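Local coordinates for putative exported protein (Bordetella pertussis Tohama I, PDB 2PFY), which binds pyroglutamic acid and probably delivers it, as an extracytoplasmic solute receptor, to a tripartite ATP-independent periplasmic transporter, at residues Q10-Y15 with N19-A24; K47-K52 with T162-E167; V65-L70 with P75-D80. All blocks are in the same frame, centred on the assembly; numbering follows the deposited sequence.

Interaction 1 (Q10-Y15 with N19-A24); sequences QPDANY and NARQFA
OD1 of D12 is gripped by two nitrogens of R21, which reaches it side-on with NE and one terminal NH group. NE of R21 lies 2.9 Å from D12 OD1 and NH2 of R21 lies 3.2 Å from the same oxygen, the NE bond being the straighter of the two. OD1 lies at the guanidinium edge, nearly in its plane, while the planes of the carboxylate and the guanidinium stand 76° apart. As a result NE sits well above the carboxylate plane, whereas NH2 comes in on the syn side of OD1, much closer to that plane. The R21 chain runs extended from CG to NE, and its CG lies anti to the carbonyl carbon (chi1 -70°), which sends the extended chain outward from the helix, across to the loop. A third donor, S41 OG, also bonds D12 OD1, so this oxygen is well supplied even in an exposed setting.

The segments join at the start of helix 15-30, the first helix after strand 2-7 in this periplasmic binding protein fold. N14 occupies the N-cap position, its OD1 accepting from T17 N, and the first turn continues with the i to i+4 bond from N19 N to Y15 O, 2.8 Å long. CB of N19 packs 3.3 Å from that same Y15 carbonyl oxygen. The polar ends of both side chains are committed elsewhere: Y15 OH bonds P119 O, and N19 ND2 bonds A236 O on helix 223-257, while the N19 side chain also rests on Y116 and S118 of strand 112-119.

Interaction 2 (K47-K52 with T162-E167); sequences KRPEVK and TVQTPE. With PCA (pyroglutamic acid), chain E.
The guanidinium of R48 turns one edge to the bound pyroglutamic acid, the carboxylate carbon of which lies at that edge, in the guanidinium plane, while Q164 OE1 and T165 OG1 approach it obliquely. Its plane is 85° from that of the Q164 amide. NH1 of R48 is 3.1 Å from atom O of the ligand and NH2 of R48 is 3.0 Å from it, so a single carboxylate oxygen takes both bonds. T165 OG1 donates to this oxygen as well, at 2.8 Å. The R48 chain runs straight through CG, which is anti to the backbone N (chi1 175°), then bends at chi3 (-74°) to bring the guanidinium round to the ligand.

Behind the charged end, Q164 bends at chi2 and sets OE1 against the aliphatic part of R48, 3.4 Å from both CB and CD of that residue. NE2 of the same amide lies 3.7 Å from CG of P49, whose ring comes from the opposite direction. These are packing contacts that join the residues leading into helix 51-57 to the loop after strand 159-162. R48 NE forms a salt bridge with E9 and NH1 also bonds Y145 O, which would fix the rotation of the guanidinium. R48 and R143, with the hydroxyls of T165, T182, S183 and T186, bond the anionic ligand, consistent with selection for a carboxylate.

Interaction 3 (V65-L70 with P75-D80); sequences VLVSAL and PLFEID
This is a buried, mainly apolar contact between two successive 3-10 segments, at the point where strand 62-66 ends and the chain turns back toward helix 89-108. The F77 ring is the centre of the apolar part, with V67 and L70 against it. CD2 of L70 sits over one face of the F77 ring in a CH-pi contact, 4.1 Å from the ring centroid and 28° off the normal, with CB of L70 packed against the root of the ring. CG1 of V67 approaches the ring obliquely, 4.0 Å from F77 CD1, the two side chains crossing at about a right angle. Placing CG1 anti to the backbone N (chi1 171°) also brings it to the carbonyl oxygen of F77. That oxygen receives a CA-H...O contact from S68 CA at 3.0 Å; the closest CA atoms are those of S68 and E78.

No direct hydrogen bond joins the segments; two waters do this work. One accepts from S68 N at 2.8 Å and donates to D80 OD2 at 2.6 Å. The other donates both to S68 O, 2.9 Å away, and to E78 OE1, 2.6 Å away. D80 OD2 also accepts from Q208 N, and the other oxygen of E78, OE2, makes a salt bridge with K287.

V67 and F77 lean on F210 of strand 208-214, the sheet neighbour of strand 62-66, while V67 and L70 meet L103 and L107 of helix 89-108, respectively. L76 and I79 pack against W284, so the second segment lies between the first and helix 267-287.

From the N terminus, interaction 1 comes first and closes a short local turn, fastening the loop after strand 2-7 to helix 15-30. It is complete before interaction 2 opens. Interaction 2 bridges more than a hundred residues, from the approach to helix 51-57 to the loop after strand 159-162, and interaction 3 is nested inside that span as another short closure, following strand 62-66. Q10 links the first two, its NE2 probably bonding T165. R48 joins the last two by packing on V65, L66 and A69, and K52 reaches L70. Interactions 1 and 3 do not touch, their nearest atoms being about 7 Å apart; interaction 2, which contributes R48 and T165 to the ligand pocket, touches both.

Interaction 1 (Q10-Y15 with N19-A24)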
loop_
_atom_site.group_PDB
_atom_site.type_symbol
_atom_site.label_atom_id
_atom_site.label_comp_id
_atom_site.label_asym_id
_atom_site.label_seq_id
_atom_site.Cartn_x
_atom_site.Cartn_y
_atom_site.Cartn_z
ATOM N N GLN A 10 1.317 -6.988 6.939
ATOM C CA GLN A 10 2.771 -7.094 6.938
ATOM C C GLN A 10 3.294 -7.618 8.276
ATOM O O GLN A 10 2.579 -7.567 9.301
ATOM C CB GLN A 10 3.326 -5.705 6.623
ATOM C CG GLN A 10 2.813 -5.116 5.275
ATOM C CD GLN A 10 3.207 -6.000 4.094
ATOM O OE1 GLN A 10 4.290 -6.604 4.105
ATOM N NE2 GLN A 10 2.333 -6.101 3.091
ATOM N N PRO A 11 4.534 -8.129 8.296
ATOM C CA PRO A 11 5.119 -8.630 9.529
ATOM C C PRO A 11 5.364 -7.529 10.568
ATOM O O PRO A 11 5.264 -6.359 10.248
ATOM C CB PRO A 11 6.467 -9.223 9.056
ATOM C CG PRO A 11 6.788 -8.483 7.845
ATOM C CD PRO A 11 5.462 -8.314 7.154
ATOM N N ASP A 12 5.617 -7.930 11.808
ATOM C CA ASP A 12 5.858 -7.022 12.916
ATOM C C ASP A 12 7.098 -6.115 12.664
ATOM O O ASP A 12 7.179 -5.018 13.227
ATOM C CB ASP A 12 5.969 -7.855 14.207
ATOM C CG ASP A 12 4.613 -8.387 14.680
ATOM O OD1 ASP A 12 3.574 -7.877 14.241
ATOM O OD2 ASP A 12 4.573 -9.336 15.485
ATOM N N ALA A 13 8.016 -6.547 11.769
ATOM C CA ALA A 13 9.095 -5.657 11.242
ATOM C C ALA A 13 8.573 -4.314 10.677
ATOM O O ALA A 13 9.234 -3.274 10.780
ATOM C CB ALA A 13 9.913 -6.384 10.133
ATOM N N ASN A 14 7.388 -4.356 10.077
ATOM C CA ASN A 14 6.918 -3.321 9.193
ATOM C C ASN A 14 6.309 -2.163 9.945
ATOM O O ASN A 14 5.598 -2.378 10.916
ATOM C CB ASN A 14 5.892 -3.929 8.215
ATOM C CG ASN A 14 5.235 -2.887 7.356
ATOM O OD1 ASN A 14 4.190 -2.313 7.729
ATOM N ND2 ASN A 14 5.823 -2.644 6.172
ATOM N N TYR A 15 6.571 -0.938 9.524
ATOM C CA TYR A 15 6.107 0.224 10.324
ATOM C C TYR A 15 4.590 0.451 10.243
ATOM O O TYR A 15 4.007 1.030 11.151
ATOM C CB TYR A 15 6.887 1.513 10.010
ATOM C CG TYR A 15 6.547 2.166 8.678
ATOM C CD1 TYR A 15 5.437 3.010 8.546
ATOM C CD2 TYR A 15 7.345 1.935 7.544
ATOM C CE1 TYR A 15 5.124 3.620 7.309
ATOM C CE2 TYR A 15 7.058 2.538 6.307
ATOM C CZ TYR A 15 5.958 3.384 6.201
ATOM O OH TYR A 15 5.681 3.950 4.965
ATOM N N ASN A 19 2.318 0.729 13.370
ATOM C CA ASN A 19 1.359 1.842 13.521
ATOM C C ASN A 19 -0.067 1.325 13.883
ATOM O O ASN A 19 -0.763 1.903 14.751
ATOM C CB ASN A 19 1.388 2.686 12.238
ATOM C CG ASN A 19 0.608 3.986 12.358
ATOM O OD1 ASN A 19 0.636 4.644 13.381
ATOM N ND2 ASN A 19 -0.093 4.350 11.312
ATOM N N ALA A 20 -0.477 0.217 13.266
ATOM C CA ALA A 20 -1.743 -0.423 13.587
ATOM C C ALA A 20 -1.769 -0.983 15.029
ATOM O O ALA A 20 -2.783 -0.864 15.730
ATOM C CB ALA A 20 -2.078 -1.498 12.542
ATOM N N ARG A 21 -0.661 -1.589 15.462
ATOM C CA ARG A 21 -0.497 -2.041 16.858
ATOM C C ARG A 21 -0.641 -0.873 17.853
ATOM O O ARG A 21 -1.358 -0.980 18.896
ATOM C CB ARG A 21 0.830 -2.814 17.051
ATOM C CG ARG A 21 0.784 -4.228 16.313
ATOM C CD ARG A 21 1.957 -5.140 16.735
ATOM N NE ARG A 21 1.843 -6.468 16.123
ATOM C CZ ARG A 21 1.003 -7.419 16.536
ATOM N NH1 ARG A 21 0.202 -7.201 17.567
ATOM N NH2 ARG A 21 0.963 -8.595 15.927
ATOM N N GLN A 22 -0.017 0.253 17.531
ATOM C CA GLN A 22 -0.095 1.392 18.438
ATOM C C GLN A 22 -1.534 1.933 18.461
ATOM O O GLN A 22 -2.067 2.351 19.532
ATOM C CB GLN A 22 0.925 2.466 18.046
ATOM C CG GLN A 22 0.896 3.696 18.996
ATOM C CD GLN A 22 2.065 4.648 18.802
ATOM O OE1 GLN A 22 3.087 4.309 18.174
ATOM N NE2 GLN A 22 1.903 5.862 19.308
ATOM N N PHE A 23 -2.156 1.941 17.286
ATOM C CA PHE A 23 -3.579 2.309 17.142
ATOM C C PHE A 23 -4.469 1.410 18.015
ATOM O O PHE A 23 -5.330 1.920 18.753
ATOM C CB PHE A 23 -4.004 2.285 15.660
ATOM C CG PHE A 23 -5.498 2.115 15.459
ATOM C CD1 PHE A 23 -6.358 3.215 15.565
ATOM C CD2 PHE A 23 -6.032 0.862 15.174
ATOM C CE1 PHE A 23 -7.759 3.055 15.406
ATOM C CE2 PHE A 23 -7.448 0.675 15.022
ATOM C CZ PHE A 23 -8.291 1.776 15.118
ATOM N N ALA A 24 -4.258 0.083 17.968
ATOM C CA ALA A 24 -5.020 -0.848 18.820
ATOM C C ALA A 24 -4.802 -0.537 20.328
ATOM O O ALA A 24 -5.758 -0.527 21.141
ATOM C CB ALA A 24 -4.648 -2.351 18.476
#

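Interaction 2 (K47-K52 with T162-E167)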
loop_
_atom_site.group_PDB
_atom_site.type_symbol
_atom_site.label_atom_id
_atom_site.label_comp_id
_atom_site.label_asym_id
_atom_site.label_seq_id
_atom_site.Cartn_x
_atom_site.Cartn_y
_atom_site.Cartn_z
ATOM N N LYS A 47 -5.217 -12.991 3.723
ATOM C CA LYS A 47 -4.255 -12.471 2.753
ATOM C C LYS A 47 -4.831 -11.204 2.128
ATOM O O LYS A 47 -6.050 -10.978 2.162
ATOM C CB LYS A 47 -4.004 -13.533 1.675
ATOM C CG LYS A 47 -3.341 -14.795 2.272
ATOM C CD LYS A 47 -3.129 -15.864 1.237
ATOM C CE LYS A 47 -2.322 -17.052 1.871
ATOM N NZ LYS A 47 -3.142 -17.809 2.852
ATOM N N ARG A 48 -3.966 -10.393 1.540
ATOM C CA ARG A 48 -4.360 -9.114 0.964
ATOM C C ARG A 48 -5.670 -9.143 0.152
ATOM O O ARG A 48 -6.513 -8.304 0.387
ATOM C CB ARG A 48 -3.221 -8.532 0.118
ATOM C CG ARG A 48 -3.558 -7.257 -0.633
ATOM C CD ARG A 48 -2.312 -6.722 -1.391
ATOM N NE ARG A 48 -1.330 -6.119 -0.488
ATOM C CZ ARG A 48 -0.038 -5.964 -0.785
ATOM N NH1 ARG A 48 0.418 -6.379 -1.968
ATOM N NH2 ARG A 48 0.805 -5.400 0.085
ATOM N N PRO A 49 -5.800 -10.069 -0.834
ATOM C CA PRO A 49 -7.031 -10.115 -1.621
ATOM C C PRO A 49 -8.272 -10.545 -0.825
ATOM O O PRO A 49 -9.373 -10.420 -1.346
ATOM C CB PRO A 49 -6.745 -11.198 -2.694
ATOM C CG PRO A 49 -5.309 -11.437 -2.648
ATOM C CD PRO A 49 -4.833 -11.099 -1.281
ATOM N N GLU A 50 -8.081 -11.092 0.383
ATOM C CA GLU A 50 -9.201 -11.586 1.248
ATOM C C GLU A 50 -9.673 -10.600 2.310
ATOM O O GLU A 50 -10.726 -10.825 2.953
ATOM C CB GLU A 50 -8.793 -12.879 1.995
ATOM C CG GLU A 50 -8.335 -14.040 1.078
ATOM C CD GLU A 50 -7.668 -15.178 1.832
ATOM O OE1 GLU A 50 -7.118 -14.976 2.933
ATOM O OE2 GLU A 50 -7.663 -16.292 1.294
ATOM N N VAL A 51 -8.875 -9.564 2.573
ATOM C CA VAL A 51 -9.169 -8.666 3.677
ATOM C C VAL A 51 -10.554 -8.011 3.572
ATOM O O VAL A 51 -11.306 -8.049 4.526
ATOM C CB VAL A 51 -8.081 -7.597 3.869
ATOM C CG1 VAL A 51 -8.531 -6.553 4.987
ATOM C CG2 VAL A 51 -6.743 -8.288 4.276
ATOM N N LYS A 52 -10.879 -7.385 2.434
ATOM C CA LYS A 52 -12.134 -6.610 2.385
ATOM C C LYS A 52 -13.331 -7.487 2.662
ATOM O O LYS A 52 -14.205 -7.149 3.476
ATOM C CB LYS A 52 -12.315 -5.892 1.044
ATOM C CG LYS A 52 -13.491 -4.903 1.097
ATOM C CD LYS A 52 -14.032 -4.616 -0.292
ATOM C CE LYS A 52 -14.797 -5.788 -0.788
ATOM N NZ LYS A 52 -15.806 -5.306 -1.782
ATOM N N THR A 162 1.902 -12.366 -9.954
ATOM C CA THR A 162 1.347 -11.877 -8.683
ATOM C C THR A 162 1.952 -12.651 -7.530
ATOM O O THR A 162 1.852 -13.879 -7.475
ATOM C CB THR A 162 -0.206 -11.990 -8.655
ATOM O OG1 THR A 162 -0.737 -11.165 -9.684
ATOM C CG2 THR A 162 -0.792 -11.520 -7.297
ATOM N N VAL A 163 2.601 -11.941 -6.611
ATOM C CA VAL A 163 3.148 -12.591 -5.421
ATOM C C VAL A 163 2.850 -11.679 -4.241
ATOM O O VAL A 163 3.192 -10.494 -4.273
ATOM C CB VAL A 163 4.687 -12.848 -5.527
ATOM C CG1 VAL A 163 5.209 -13.525 -4.261
ATOM C CG2 VAL A 163 5.032 -13.733 -6.745
ATOM N N GLN A 164 2.198 -12.219 -3.213
ATOM C CA GLN A 164 1.838 -11.393 -2.072
ATOM C C GLN A 164 3.099 -11.228 -1.231
ATOM O O GLN A 164 4.022 -12.059 -1.327
ATOM C CB GLN A 164 0.685 -12.033 -1.269
ATOM C CG GLN A 164 -0.684 -12.149 -2.039
ATOM C CD GLN A 164 -1.146 -10.843 -2.646
ATOM O OE1 GLN A 164 -0.889 -9.758 -2.098
ATOM N NE2 GLN A 164 -1.834 -10.929 -3.793
ATOM N N THR A 165 3.129 -10.209 -0.376
ATOM C CA THR A 165 4.377 -9.809 0.287
ATOM C C THR A 165 5.138 -10.918 1.064
ATOM O O THR A 165 6.373 -11.032 0.936
ATOM C CB THR A 165 4.214 -8.515 1.136
ATOM O OG1 THR A 165 3.082 -7.739 0.655
ATOM C CG2 THR A 165 5.518 -7.647 1.046
ATOM N N PRO A 166 4.435 -11.710 1.908
ATOM C CA PRO A 166 5.095 -12.768 2.663
ATOM C C PRO A 166 5.740 -13.859 1.834
ATOM O O PRO A 166 6.572 -14.583 2.343
ATOM C CB PRO A 166 3.922 -13.394 3.472
ATOM C CG PRO A 166 2.937 -12.238 3.617
ATOM C CD PRO A 166 2.996 -11.620 2.256
ATOM N N GLU A 167 5.337 -14.009 0.581
ATOM C CA GLU A 167 5.832 -15.084 -0.285
ATOM C C GLU A 167 6.994 -14.614 -1.192
ATOM O O GLU A 167 7.512 -15.405 -1.994
ATOM C CB GLU A 167 4.694 -15.577 -1.175
ATOM C CG GLU A 167 3.696 -16.528 -0.461
ATOM C CD GLU A 167 2.855 -15.832 0.549
ATOM O OE1 GLU A 167 2.281 -14.774 0.215
ATOM O OE2 GLU A 167 2.747 -16.351 1.675
HETATM N N PCA E . 5.113 -2.937 -0.094
HETATM C CA PCA E . 3.867 -3.663 -0.435
HETATM C CB PCA E . 2.976 -2.775 -1.268
HETATM C CG PCA E . 3.745 -1.508 -1.496
HETATM C CD PCA E . 5.016 -1.670 -0.730
HETATM O OE PCA E . 5.864 -0.792 -0.611
HETATM C C PCA E . 4.192 -4.936 -1.193
HETATM O O PCA E . 3.374 -5.843 -1.390
HETATM O OXT PCA E . 5.320 -5.069 -1.631
#

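Interaction 3 (V65-L70 with P75-D80)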
loop_
_atom_site.group_PDB
_atom_site.type_symbol
_atom_site.label_atom_id
_atom_site.label_comp_id
_atom_site.label_asym_id
_atom_site.label_seq_id
_atom_site.Cartn_x
_atom_site.Cartn_y
_atom_site.Cartn_z
ATOM N N VAL A 65 -5.151 -3.175 5.023
ATOM C CA VAL A 65 -4.882 -3.678 3.659
ATOM C C VAL A 65 -4.437 -2.534 2.742
ATOM O O VAL A 65 -4.773 -1.353 2.960
ATOM C CB VAL A 65 -6.123 -4.483 3.061
ATOM C CG1 VAL A 65 -7.329 -3.566 2.821
ATOM C CG2 VAL A 65 -5.777 -5.280 1.776
ATOM N N LEU A 66 -3.657 -2.909 1.730
ATOM C CA LEU A 66 -3.270 -2.027 0.647
ATOM C C LEU A 66 -4.552 -1.523 -0.010
ATOM O O LEU A 66 -5.397 -2.333 -0.432
ATOM C CB LEU A 66 -2.444 -2.836 -0.375
ATOM C CG LEU A 66 -1.847 -2.065 -1.555
ATOM C CD1 LEU A 66 -0.677 -1.179 -1.065
ATOM C CD2 LEU A 66 -1.403 -3.021 -2.680
ATOM N N VAL A 67 -4.692 -0.202 -0.105
ATOM C CA VAL A 67 -5.892 0.433 -0.696
ATOM C C VAL A 67 -6.144 -0.095 -2.115
ATOM O O VAL A 67 -7.269 -0.552 -2.449
ATOM C CB VAL A 67 -5.762 2.009 -0.703
ATOM C CG1 VAL A 67 -6.913 2.661 -1.510
ATOM C CG2 VAL A 67 -5.705 2.552 0.725
ATOM N N SER A 68 -5.082 -0.092 -2.932
ATOM C CA SER A 68 -5.171 -0.535 -4.318
ATOM C C SER A 68 -5.467 -2.032 -4.493
ATOM O O SER A 68 -5.666 -2.493 -5.619
ATOM C CB SER A 68 -3.901 -0.121 -5.082
ATOM O OG SER A 68 -2.757 -0.669 -4.436
ATOM N N ALA A 69 -5.528 -2.798 -3.395
ATOM C CA ALA A 69 -6.050 -4.173 -3.464
ATOM C C ALA A 69 -7.541 -4.195 -3.871
ATOM O O ALA A 69 -8.044 -5.222 -4.328
ATOM C CB ALA A 69 -5.848 -4.924 -2.142
ATOM N N LEU A 70 -8.229 -3.073 -3.695
ATOM C CA LEU A 70 -9.636 -2.946 -4.120
ATOM C C LEU A 70 -9.822 -2.391 -5.541
ATOM O O LEU A 70 -10.960 -2.216 -5.992
ATOM C CB LEU A 70 -10.437 -2.127 -3.098
ATOM C CG LEU A 70 -10.817 -2.820 -1.755
ATOM C CD1 LEU A 70 -9.604 -3.297 -0.948
ATOM C CD2 LEU A 70 -11.643 -1.856 -0.925
ATOM N N PRO A 75 -12.152 1.506 -9.479
ATOM C CA PRO A 75 -10.937 2.188 -9.942
ATOM C C PRO A 75 -10.429 3.304 -9.043
ATOM O O PRO A 75 -9.241 3.590 -9.052
ATOM C CB PRO A 75 -11.358 2.789 -11.300
ATOM C CG PRO A 75 -12.559 2.017 -11.719
ATOM C CD PRO A 75 -13.259 1.642 -10.455
ATOM N N LEU A 76 -11.312 3.947 -8.294
ATOM C CA LEU A 76 -10.889 5.029 -7.419
ATOM C C LEU A 76 -9.865 4.529 -6.376
ATOM O O LEU A 76 -9.131 5.341 -5.794
ATOM C CB LEU A 76 -12.084 5.667 -6.694
ATOM C CG LEU A 76 -13.226 6.222 -7.574
ATOM C CD1 LEU A 76 -14.401 6.793 -6.724
ATOM C CD2 LEU A 76 -12.710 7.265 -8.563
ATOM N N PHE A 77 -9.852 3.215 -6.139
ATOM C CA PHE A 77 -8.985 2.626 -5.082
ATOM C C PHE A 77 -7.529 2.393 -5.563
ATOM O O PHE A 77 -6.644 2.013 -4.774
ATOM C CB PHE A 77 -9.610 1.336 -4.521
ATOM C CG PHE A 77 -10.810 1.578 -3.606
ATOM C CD1 PHE A 77 -10.653 1.603 -2.235
ATOM C CD2 PHE A 77 -12.096 1.791 -4.134
ATOM C CE1 PHE A 77 -11.742 1.832 -1.374
ATOM C CE2 PHE A 77 -13.193 2.031 -3.278
ATOM C CZ PHE A 77 -13.014 2.041 -1.900
ATOM N N GLU A 78 -7.270 2.631 -6.848
ATOM C CA GLU A 78 -5.894 2.478 -7.364
ATOM C C GLU A 78 -5.288 3.731 -8.006
ATOM O O GLU A 78 -4.256 3.648 -8.700
ATOM C CB GLU A 78 -5.793 1.272 -8.316
ATOM C CG GLU A 78 -6.574 1.481 -9.610
ATOM C CD GLU A 78 -6.570 0.279 -10.532
ATOM O OE1 GLU A 78 -6.460 -0.881 -10.062
ATOM O OE2 GLU A 78 -6.703 0.511 -11.749
ATOM N N ILE A 79 -5.894 4.892 -7.782
ATOM C CA ILE A 79 -5.285 6.125 -8.281
ATOM C C ILE A 79 -3.897 6.384 -7.663
ATOM O O ILE A 79 -3.066 7.052 -8.267
ATOM C CB ILE A 79 -6.240 7.395 -8.152
ATOM C CG1 ILE A 79 -5.743 8.583 -8.978
ATOM C CG2 ILE A 79 -6.414 7.855 -6.707
ATOM C CD1 ILE A 79 -5.621 8.348 -10.478
ATOM N N ASP A 80 -3.655 5.841 -6.474
ATOM C CA ASP A 80 -2.380 5.994 -5.784
ATOM C C ASP A 80 -1.252 5.165 -6.410
ATOM O O ASP A 80 -0.083 5.246 -5.971
ATOM C CB ASP A 80 -2.536 5.676 -4.269
ATOM C CG ASP A 80 -2.792 4.189 -3.989
ATOM O OD1 ASP A 80 -2.774 3.370 -4.930
ATOM O OD2 ASP A 80 -3.029 3.828 -2.819
HETATM O O HOH W 1 -2.681 1.258 -2.481
HETATM O O HOH W 2 -4.848 -1.937 -8.319
#